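Local coordinates for protein D-glycero-alpha-D-manno-heptose 7-phosphate kinase (Campylobacter jejuni subsp. jejuni, PDB 4N3O) that phosphorylates D-glycero-alpha-D-manno-heptose 7-phosphate at C-1 with ATP, a step on the way to GDP-heptose and the capsule polysaccharide, at residues V124-W133 / K334-I342; L198-T207 / G302-K313. All coordinates share one frame; numbering follows the deposited sequence. Where two conformers were deposited one is given.

Contact 1. Residues V124-W133 / K334-I342; sequences VGVIKAFAEW and KEGVKSWRI
Lys-128 of helix 118-134 and Val-337, just ahead of the C-terminal strand, bring the end of the chain onto the N-terminal alpha/beta domain of this GHMP kinase. The strand 338-341 pairs antiparallel with strand 6-21, and the helix packs on one face of that sheet, its axis at 38° to the strand. Lys-128 bridges Val-337 and Ser-339. Its CB and CG lie against Val-337 CG2, with CG at 3.7 Å; beyond the bend at chi2 (65°) the chain runs across the strand, and CE comes 3.4 Å from Ser-339 OG. NZ has a long, weak ion pair with Glu-140. Ser-339 OG may also give a weak hydrogen bond (3.1 Å) to OE2 of Glu-132, one helical turn on, doubtful because the glutamate has a second conformer. One turn before Lys-128, Val-124 CG1 touches Val-337 CB, and Val-124 also packs on Ala-147 of helix 140-153. At the far end the extended Arg-341 carries its guanidinium to two consecutive helix carbonyls. NH2 gives a hydrogen bond of 2.9 Å to Glu-132 O, approaching from above the carbonyl plane, while NH1, at the edge of the Trp-133 ring, bonds to Trp-133 O at 3.1 Å with an N-H...O angle of 153°.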
loop_
_atom_site.group_PDB
_atom_site.type_symbol
_atom_site.label_atom_id
_atom_site.label_comp_id
_atom_site.label_asym_id
_atom_site.label_seq_id
_atom_site.Cartn_x
_atom_site.Cartn_y
_atom_site.Cartn_z
ATOM N N VAL A 124 -3.221 17.624 10.171
ATOM C CA VAL A 124 -3.230 16.560 11.188
ATOM C C VAL A 124 -1.830 15.973 11.417
ATOM O O VAL A 124 -1.404 15.813 12.545
ATOM C CB VAL A 124 -4.250 15.462 10.828
ATOM C CG1 VAL A 124 -4.029 14.202 11.644
ATOM C CG2 VAL A 124 -5.662 15.994 11.036
ATOM N N GLY A 125 -1.104 15.677 10.352
ATOM C CA GLY A 125 0.230 15.124 10.519
ATOM C C GLY A 125 1.177 16.045 11.272
ATOM O O GLY A 125 1.957 15.597 12.097
ATOM N N VAL A 126 1.091 17.340 11.000
ATOM C CA VAL A 126 1.965 18.320 11.640
ATOM C C VAL A 126 1.599 18.512 13.124
ATOM O O VAL A 126 2.468 18.452 14.020
ATOM C CB VAL A 126 1.891 19.635 10.872
ATOM C CG1 VAL A 126 2.690 20.710 11.566
ATOM C CG2 VAL A 126 2.384 19.415 9.443
ATOM N N ILE A 127 0.311 18.720 13.386
ATOM C CA ILE A 127 -0.166 18.869 14.745
ATOM C C ILE A 127 0.297 17.675 15.558
ATOM O O ILE A 127 0.790 17.829 16.665
ATOM C CB ILE A 127 -1.706 18.976 14.789
ATOM C CG1 ILE A 127 -2.148 20.337 14.233
ATOM C CG2 ILE A 127 -2.202 18.849 16.215
ATOM C CD1 ILE A 127 -3.634 20.469 13.959
ATOM N N LYS A 128 0.152 16.476 14.993
ATOM C CA LYS A 128 0.548 15.230 15.678
ATOM C C LYS A 128 2.034 15.189 15.969
ATOM O O LYS A 128 2.460 14.642 16.971
ATOM C CB LYS A 128 0.155 14.026 14.829
ATOM C CG LYS A 128 0.462 12.683 15.449
ATOM C CD LYS A 128 -0.330 12.395 16.715
ATOM C CE LYS A 128 0.081 11.045 17.252
ATOM N NZ LYS A 128 -0.630 10.718 18.501
ATOM N N ALA A 129 2.824 15.774 15.087
ATOM C CA ALA A 129 4.255 15.823 15.291
ATOM C C ALA A 129 4.580 16.668 16.534
ATOM O O ALA A 129 5.391 16.277 17.368
ATOM C CB ALA A 129 4.930 16.399 14.064
ATOM N N PHE A 130 3.931 17.823 16.651
ATOM C CA PHE A 130 4.130 18.706 17.808
ATOM C C PHE A 130 3.631 18.068 19.099
ATOM O O PHE A 130 4.272 18.171 20.135
ATOM C CB PHE A 130 3.417 20.058 17.599
ATOM C CG PHE A 130 4.145 20.992 16.685
ATOM C CD1 PHE A 130 5.291 21.638 17.123
ATOM C CD2 PHE A 130 3.679 21.252 15.417
ATOM C CE1 PHE A 130 5.978 22.495 16.294
ATOM C CE2 PHE A 130 4.354 22.118 14.583
ATOM C CZ PHE A 130 5.506 22.743 15.020
ATOM N N ALA A 131 2.474 17.418 19.031
ATOM C CA ALA A 131 1.888 16.766 20.193
ATOM C C ALA A 131 2.795 15.673 20.779
ATOM O O ALA A 131 2.962 15.586 21.994
ATOM C CB ALA A 131 0.527 16.189 19.832
ATOM N N GLU A 132 3.363 14.867 19.890
ATOM C CA GLU A 132 4.263 13.772 20.246
ATOM C C GLU A 132 5.574 14.300 20.822
ATOM O O GLU A 132 6.104 13.777 21.806
ATOM C CB GLU A 132 4.587 12.979 18.981
ATOM C CG GLU A 132 5.507 11.784 19.166
ATOM C CD GLU A 132 4.807 10.591 19.778
ATOM O OE1 GLU A 132 3.900 10.795 20.610
ATOM O OE2 GLU A 132 5.173 9.454 19.425
ATOM N N TRP A 133 6.086 15.339 20.180
ATOM C CA TRP A 133 7.339 15.942 20.554
ATOM C C TRP A 133 7.249 16.648 21.914
ATOM O O TRP A 133 8.125 16.496 22.773
ATOM C CB TRP A 133 7.770 16.945 19.487
ATOM C CG TRP A 133 8.975 17.722 19.882
ATOM C CD1 TRP A 133 10.067 17.246 20.545
ATOM C CD2 TRP A 133 9.258 19.093 19.569
ATOM N NE1 TRP A 133 10.993 18.250 20.712
ATOM C CE2 TRP A 133 10.525 19.392 20.117
ATOM C CE3 TRP A 133 8.562 20.100 18.893
ATOM C CZ2 TRP A 133 11.109 20.656 20.013
ATOM C CZ3 TRP A 133 9.146 21.352 18.786
ATOM C CH2 TRP A 133 10.411 21.618 19.345
ATOM N N LYS A 334 -6.049 0.552 8.039
ATOM C CA LYS A 334 -6.784 0.412 9.293
ATOM C C LYS A 334 -6.546 1.577 10.223
ATOM O O LYS A 334 -7.426 1.964 10.975
ATOM C CB LYS A 334 -6.289 -0.850 10.030
ATOM C CG LYS A 334 -6.502 -2.158 9.282
ATOM C CD LYS A 334 -7.833 -2.811 9.594
ATOM C CE LYS A 334 -7.807 -3.440 10.978
ATOM N NZ LYS A 334 -9.069 -4.158 11.287
ATOM N N GLU A 335 -5.329 2.102 10.197
ATOM C CA GLU A 335 -4.946 3.191 11.072
ATOM C C GLU A 335 -5.072 4.569 10.472
ATOM O O GLU A 335 -5.044 4.755 9.259
ATOM C CB GLU A 335 -3.466 3.041 11.503
ATOM C CG GLU A 335 -3.209 2.251 12.777
ATOM C CD GLU A 335 -1.757 2.378 13.256
ATOM O OE1 GLU A 335 -0.832 1.975 12.510
ATOM O OE2 GLU A 335 -1.538 2.863 14.392
ATOM N N GLY A 336 -5.158 5.540 11.366
ATOM C CA GLY A 336 -5.121 6.944 10.999
ATOM C C GLY A 336 -3.673 7.373 11.242
ATOM O O GLY A 336 -2.745 6.553 11.133
ATOM N N VAL A 337 -3.476 8.636 11.617
ATOM C CA VAL A 337 -2.138 9.162 11.832
ATOM C C VAL A 337 -1.325 8.340 12.827
ATOM O O VAL A 337 -1.827 7.957 13.873
ATOM C CB VAL A 337 -2.178 10.627 12.328
ATOM C CG1 VAL A 337 -2.767 10.717 13.725
ATOM C CG2 VAL A 337 -0.788 11.240 12.292
ATOM N N LYS A 338 -0.080 8.027 12.471
ATOM C CA LYS A 338 0.803 7.335 13.410
ATOM C C LYS A 338 2.071 8.181 13.582
ATOM O O LYS A 338 2.419 8.962 12.716
ATOM C CB LYS A 338 1.160 5.898 12.983
ATOM C CG LYS A 338 2.164 5.753 11.850
ATOM C CD LYS A 338 1.548 5.331 10.530
ATOM C CE LYS A 338 1.191 3.857 10.577
ATOM N NZ LYS A 338 0.673 3.397 9.269
ATOM N N SER A 339 2.736 8.042 14.715
ATOM C CA SER A 339 3.960 8.783 14.963
ATOM C C SER A 339 4.919 7.958 15.754
ATOM O O SER A 339 4.517 7.054 16.461
ATOM C CB SER A 339 3.671 10.023 15.786
ATOM O OG SER A 339 3.175 9.602 17.019
ATOM N N TRP A 340 6.194 8.303 15.651
ATOM C CA TRP A 340 7.236 7.627 16.392
ATOM C C TRP A 340 8.409 8.562 16.562
ATOM O O TRP A 340 8.539 9.543 15.844
ATOM C CB TRP A 340 7.658 6.318 15.698
ATOM C CG TRP A 340 8.250 6.448 14.289
ATOM C CD1 TRP A 340 9.574 6.421 13.958
ATOM C CD2 TRP A 340 7.535 6.565 13.051
ATOM N NE1 TRP A 340 9.730 6.508 12.598
ATOM C CE2 TRP A 340 8.492 6.592 12.015
ATOM C CE3 TRP A 340 6.181 6.644 12.717
ATOM C CZ2 TRP A 340 8.138 6.731 10.671
ATOM C CZ3 TRP A 340 5.828 6.767 11.371
ATOM C CH2 TRP A 340 6.800 6.808 10.371
ATOM N N ARG A 341 9.242 8.242 17.540
ATOM C CA ARG A 341 10.398 9.029 17.911
ATOM C C ARG A 341 11.614 8.181 17.575
ATOM O O ARG A 341 11.587 6.974 17.754
ATOM C CB ARG A 341 10.317 9.290 19.412
ATOM C CG ARG A 341 11.036 10.521 19.920
ATOM C CD ARG A 341 10.876 10.653 21.433
ATOM N NE ARG A 341 10.938 12.053 21.872
ATOM C CZ ARG A 341 9.879 12.807 22.209
ATOM N NH1 ARG A 341 10.071 14.072 22.578
ATOM N NH2 ARG A 341 8.630 12.317 22.197
ATOM N N ILE A 342 12.668 8.798 17.069
ATOM C CA ILE A 342 13.865 8.061 16.700
ATOM C C ILE A 342 15.082 8.918 17.055
ATOM O O ILE A 342 16.169 8.417 17.331
ATOM C CB ILE A 342 13.815 7.683 15.191
ATOM C CG1 ILE A 342 14.698 6.460 14.861
ATOM C CG2 ILE A 342 14.084 8.904 14.308
ATOM C CD1 ILE A 342 16.190 6.660 15.010
ATOM O OXT ILE A 342 15.018 10.147 17.122
#

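Contact 2. Residues L198-T207 / G302-K313; sequences LEARTVLYFT and GFMFFFVDPTKK
Lys-313 NZ lies between two main-chain carbonyls of the 198-207 segment, with a hydrogen bond of 2.9 Å to Thr-202 O and a weak one to Glu-199 O. The side chain is extended beyond CG, which is anti to the backbone N (chi1 176°), and this carries the amine from the start of helix 313-320 to the turn between helix 192-200 and strand 202-206. On the way its CG passes Val-203 CG2 at 3.8 Å, the side chains pointing in opposite directions. Thr-202 OG1 turns back to Leu-198 O (2.9 Å), tying the strand's start to the helix end. From here strands 202-206 and 303-308 run antiparallel, and Val-203 with Phe-306 and Tyr-205 with Met-304 form the hydrogen-bonded pairs; Tyr-205 N to Met-304 O is nearly straight at 176°. The face of Thr-202, Leu-204 and Phe-206 is largely aromatic, Phe-303, Phe-305 and Phe-307 lying across from them. Thr-202 CG2 sits over the Phe-307 ring in a CH-pi contact, 4.0 Å from its centroid, and Phe-303 CB lies over the Phe-206 ring, 4.2 Å from its centroid. Between them Leu-204 CD1 meets Phe-303 CD2 at 3.4 Å. Phe-303 also touches Leu-116, which by similarity binds ATP. Helices 276-287 and 313-320 cover the face bearing Val-203, Tyr-205, Met-304 and Phe-306, as expected of the C-terminal alpha/beta domain of GHMP kinases, whose central antiparallel sheet these strands share.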
loop_
_atom_site.group_PDB
_atom_site.type_symbol
_atom_site.label_atom_id
_atom_site.label_comp_id
_atom_site.label_asym_id
_atom_site.label_seq_id
_atom_site.Cartn_x
_atom_site.Cartn_y
_atom_site.Cartn_z
ATOM N N LEU A 198 -12.802 -5.109 -2.021
ATOM C CA LEU A 198 -12.951 -3.775 -2.625
ATOM C C LEU A 198 -11.696 -3.385 -3.415
ATOM O O LEU A 198 -11.814 -2.871 -4.534
ATOM C CB LEU A 198 -13.254 -2.721 -1.584
ATOM C CG LEU A 198 -14.714 -2.505 -1.263
ATOM C CD1 LEU A 198 -14.811 -1.574 -0.062
ATOM C CD2 LEU A 198 -15.427 -1.903 -2.482
ATOM N N GLU A 199 -10.515 -3.628 -2.837
ATOM C CA GLU A 199 -9.231 -3.350 -3.528
ATOM C C GLU A 199 -9.130 -4.154 -4.819
ATOM O O GLU A 199 -8.662 -3.645 -5.831
ATOM C CB GLU A 199 -8.036 -3.686 -2.643
ATOM C CG GLU A 199 -7.926 -2.794 -1.423
ATOM C CD GLU A 199 -7.126 -3.393 -0.255
ATOM O OE1 GLU A 199 -6.422 -4.418 -0.415
ATOM O OE2 GLU A 199 -7.203 -2.811 0.854
ATOM N N ALA A 200 -9.567 -5.414 -4.785
ATOM C CA ALA A 200 -9.492 -6.280 -5.985
ATOM C C ALA A 200 -10.383 -5.758 -7.112
ATOM O O ALA A 200 -10.076 -5.959 -8.291
ATOM C CB ALA A 200 -9.869 -7.708 -5.636
ATOM N N ARG A 201 -11.463 -5.066 -6.733
ATOM C CA ARG A 201 -12.432 -4.507 -7.675
ATOM C C ARG A 201 -12.144 -3.075 -8.070
ATOM O O ARG A 201 -12.945 -2.481 -8.759
ATOM C CB ARG A 201 -13.799 -4.380 -7.004
ATOM C CG ARG A 201 -14.384 -5.582 -6.308
ATOM C CD ARG A 201 -15.273 -6.391 -7.181
ATOM N NE ARG A 201 -16.102 -7.256 -6.361
ATOM C CZ ARG A 201 -16.985 -8.110 -6.854
ATOM N NH1 ARG A 201 -17.695 -8.873 -6.034
ATOM N NH2 ARG A 201 -17.143 -8.216 -8.171
ATOM N N THR A 202 -11.057 -2.474 -7.634
ATOM C CA THR A 202 -10.921 -1.071 -7.937
ATOM C C THR A 202 -9.591 -0.625 -8.521
ATOM O O THR A 202 -8.550 -1.194 -8.250
ATOM C CB THR A 202 -11.259 -0.202 -6.677
ATOM O OG1 THR A 202 -10.421 -0.541 -5.583
ATOM C CG2 THR A 202 -12.693 -0.409 -6.229
ATOM N N VAL A 203 -9.671 0.409 -9.350
ATOM C CA VAL A 203 -8.521 1.018 -9.982
ATOM C C VAL A 203 -8.592 2.531 -9.782
ATOM O O VAL A 203 -9.621 3.145 -10.007
ATOM C CB VAL A 203 -8.505 0.746 -11.490
ATOM C CG1 VAL A 203 -7.389 1.549 -12.157
ATOM C CG2 VAL A 203 -8.349 -0.736 -11.757
ATOM N N LEU A 204 -7.492 3.115 -9.351
ATOM C CA LEU A 204 -7.398 4.555 -9.109
ATOM C C LEU A 204 -6.473 5.126 -10.184
ATOM O O LEU A 204 -5.330 4.696 -10.302
ATOM C CB LEU A 204 -6.797 4.792 -7.723
ATOM C CG LEU A 204 -6.590 6.251 -7.317
ATOM C CD1 LEU A 204 -7.905 7.005 -7.375
ATOM C CD2 LEU A 204 -5.977 6.358 -5.924
ATOM N N TYR A 205 -6.964 6.084 -10.962
ATOM C CA TYR A 205 -6.195 6.666 -12.056
ATOM C C TYR A 205 -6.136 8.182 -12.006
ATOM O O TYR A 205 -7.162 8.837 -12.000
ATOM C CB TYR A 205 -6.852 6.247 -13.369
ATOM C CG TYR A 205 -6.254 6.841 -14.630
ATOM C CD1 TYR A 205 -5.016 6.413 -15.104
ATOM C CD2 TYR A 205 -6.953 7.794 -15.381
ATOM C CE1 TYR A 205 -4.474 6.932 -16.264
ATOM C CE2 TYR A 205 -6.420 8.321 -16.546
ATOM C CZ TYR A 205 -5.181 7.886 -16.981
ATOM O OH TYR A 205 -4.628 8.400 -18.128
ATOM N N PHE A 206 -4.923 8.725 -11.965
ATOM C CA PHE A 206 -4.713 10.162 -12.026
ATOM C C PHE A 206 -4.588 10.499 -13.493
ATOM O O PHE A 206 -3.767 9.928 -14.199
ATOM C CB PHE A 206 -3.486 10.598 -11.243
ATOM C CG PHE A 206 -3.709 10.628 -9.757
ATOM C CD1 PHE A 206 -4.196 11.774 -9.143
ATOM C CD2 PHE A 206 -3.441 9.517 -8.972
ATOM C CE1 PHE A 206 -4.410 11.809 -7.772
ATOM C CE2 PHE A 206 -3.641 9.550 -7.607
ATOM C CZ PHE A 206 -4.129 10.694 -7.007
ATOM N N THR A 207 -5.389 11.459 -13.926
ATOM C CA THR A 207 -5.516 11.810 -15.338
ATOM C C THR A 207 -4.448 12.656 -16.016
ATOM O O THR A 207 -4.106 12.385 -17.174
ATOM C CB THR A 207 -6.820 12.588 -15.536
ATOM O OG1 THR A 207 -6.738 13.818 -14.811
ATOM C CG2 THR A 207 -8.016 11.776 -15.037
ATOM N N GLY A 302 -6.838 15.911 -11.095
ATOM C CA GLY A 302 -8.025 15.089 -10.902
ATOM C C GLY A 302 -7.756 13.601 -11.020
ATOM O O GLY A 302 -6.706 13.178 -11.512
ATOM N N PHE A 303 -8.715 12.802 -10.571
ATOM C CA PHE A 303 -8.578 11.364 -10.660
ATOM C C PHE A 303 -9.908 10.710 -10.929
ATOM O O PHE A 303 -10.966 11.326 -10.767
ATOM C CB PHE A 303 -7.993 10.784 -9.381
ATOM C CG PHE A 303 -8.889 10.904 -8.196
ATOM C CD1 PHE A 303 -8.894 12.062 -7.424
ATOM C CD2 PHE A 303 -9.717 9.851 -7.827
ATOM C CE1 PHE A 303 -9.711 12.166 -6.316
ATOM C CE2 PHE A 303 -10.542 9.954 -6.712
ATOM C CZ PHE A 303 -10.531 11.112 -5.956
HETATM N N MSE A 304 -9.839 9.465 -11.381
HETATM C CA MSE A 304 -11.032 8.692 -11.624
HETATM C C MSE A 304 -10.831 7.482 -10.791
HETATM O O MSE A 304 -9.712 7.046 -10.592
HETATM C CB MSE A 304 -11.225 8.364 -13.096
HETATM C CG MSE A 304 -11.948 9.523 -13.768
HETATM SE SE MSE A 304 -12.163 9.221 -15.695
HETATM C CE MSE A 304 -14.127 9.131 -15.634
ATOM N N PHE A 305 -11.924 6.942 -10.288
ATOM C CA PHE A 305 -11.906 5.777 -9.446
ATOM C C PHE A 305 -12.878 4.820 -10.096
ATOM O O PHE A 305 -14.019 5.184 -10.351
ATOM C CB PHE A 305 -12.339 6.216 -8.052
ATOM C CG PHE A 305 -12.525 5.115 -7.092
ATOM C CD1 PHE A 305 -11.479 4.258 -6.792
ATOM C CD2 PHE A 305 -13.709 4.986 -6.404
ATOM C CE1 PHE A 305 -11.639 3.244 -5.866
ATOM C CE2 PHE A 305 -13.880 3.972 -5.473
ATOM C CZ PHE A 305 -12.845 3.100 -5.205
ATOM N N PHE A 306 -12.416 3.620 -10.429
ATOM C CA PHE A 306 -13.281 2.642 -11.111
ATOM C C PHE A 306 -13.525 1.357 -10.340
ATOM O O PHE A 306 -12.739 0.957 -9.485
ATOM C CB PHE A 306 -12.667 2.199 -12.450
ATOM C CG PHE A 306 -12.384 3.312 -13.413
ATOM C CD1 PHE A 306 -13.398 3.881 -14.149
ATOM C CD2 PHE A 306 -11.086 3.734 -13.638
ATOM C CE1 PHE A 306 -13.138 4.882 -15.060
ATOM C CE2 PHE A 306 -10.816 4.742 -14.554
ATOM C CZ PHE A 306 -11.846 5.316 -15.266
ATOM N N PHE A 307 -14.646 0.738 -10.675
ATOM C CA PHE A 307 -15.031 -0.585 -10.199
ATOM C C PHE A 307 -14.888 -1.486 -11.420
ATOM O O PHE A 307 -15.415 -1.184 -12.490
ATOM C CB PHE A 307 -16.453 -0.624 -9.676
ATOM C CG PHE A 307 -16.551 -0.455 -8.208
ATOM C CD1 PHE A 307 -16.165 0.725 -7.607
ATOM C CD2 PHE A 307 -17.061 -1.478 -7.417
ATOM C CE1 PHE A 307 -16.257 0.883 -6.235
ATOM C CE2 PHE A 307 -17.160 -1.330 -6.052
ATOM C CZ PHE A 307 -16.755 -0.145 -5.459
ATOM N N VAL A 308 -14.151 -2.572 -11.252
ATOM C CA VAL A 308 -13.872 -3.495 -12.336
ATOM C C VAL A 308 -13.910 -4.937 -11.868
ATOM O O VAL A 308 -13.712 -5.245 -10.698
ATOM C CB VAL A 308 -12.459 -3.247 -12.901
ATOM C CG1 VAL A 308 -11.396 -3.571 -11.859
ATOM C CG2 VAL A 308 -12.223 -4.063 -14.161
ATOM N N ASP A 309 -14.187 -5.821 -12.796
ATOM C CA ASP A 309 -14.154 -7.219 -12.494
ATOM C C ASP A 309 -12.670 -7.557 -12.254
ATOM O O ASP A 309 -11.807 -7.216 -13.076
ATOM C CB ASP A 309 -14.693 -7.989 -13.680
ATOM C CG ASP A 309 -14.581 -9.465 -13.509
ATOM O OD1 ASP A 309 -14.698 -9.968 -12.372
ATOM O OD2 ASP A 309 -14.400 -10.128 -14.543
ATOM N N PRO A 310 -12.362 -8.200 -11.129
ATOM C CA PRO A 310 -10.973 -8.543 -10.859
ATOM C C PRO A 310 -10.289 -9.335 -11.971
ATOM O O PRO A 310 -9.121 -9.118 -12.237
ATOM C CB PRO A 310 -11.071 -9.364 -9.586
ATOM C CG PRO A 310 -12.275 -8.783 -8.893
ATOM C CD PRO A 310 -13.246 -8.536 -10.003
ATOM N N THR A 311 -11.003 -10.217 -12.654
ATOM C CA THR A 311 -10.365 -10.964 -13.753
ATOM C C THR A 311 -10.125 -10.100 -14.992
ATOM O O THR A 311 -9.657 -10.598 -16.010
ATOM C CB THR A 311 -11.193 -12.184 -14.169
ATOM O OG1 THR A 311 -12.398 -11.753 -14.799
ATOM C CG2 THR A 311 -11.527 -13.034 -12.970
ATOM N N LYS A 312 -10.457 -8.816 -14.913
ATOM C CA LYS A 312 -10.275 -7.899 -16.046
ATOM C C LYS A 312 -9.404 -6.718 -15.658
ATOM O O LYS A 312 -9.026 -5.911 -16.506
ATOM C CB LYS A 312 -11.619 -7.318 -16.446
ATOM C CG LYS A 312 -12.697 -8.297 -16.874
ATOM C CD LYS A 312 -12.755 -8.502 -18.367
ATOM C CE LYS A 312 -14.111 -9.100 -18.733
ATOM N NZ LYS A 312 -14.327 -9.186 -20.199
ATOM N N LYS A 313 -9.087 -6.616 -14.373
ATOM C CA LYS A 313 -8.353 -5.467 -13.868
ATOM C C LYS A 313 -6.987 -5.279 -14.499
ATOM O O LYS A 313 -6.571 -4.147 -14.735
ATOM C CB LYS A 313 -8.242 -5.554 -12.346
ATOM C CG LYS A 313 -7.422 -4.464 -11.706
ATOM C CD LYS A 313 -7.635 -4.465 -10.199
ATOM C CE LYS A 313 -6.697 -3.504 -9.506
ATOM N NZ LYS A 313 -6.887 -3.549 -8.032
#

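In the fold
From the N terminus, the chain builds most of the large mixed sheet before reaching helix 118-134, the first partner of contact 1. It then passes through strands 172-178 and 182-188 to helix 192-200 and strand 202-206, where contact 2 opens; strand 303-308 closes that loop 95 residues later. The chain returns at its very end to strand 338-341, closing contact 1 across 201 residues, so the loop of contact 2 lies wholly within that of contact 1. The contacts sit on opposite sides of the chain's centre, about 30 Å apart between centres: one joins the C terminus to the N-terminal domain, the other pairs two strands of the C-terminal sheet. Both touch the second subunit.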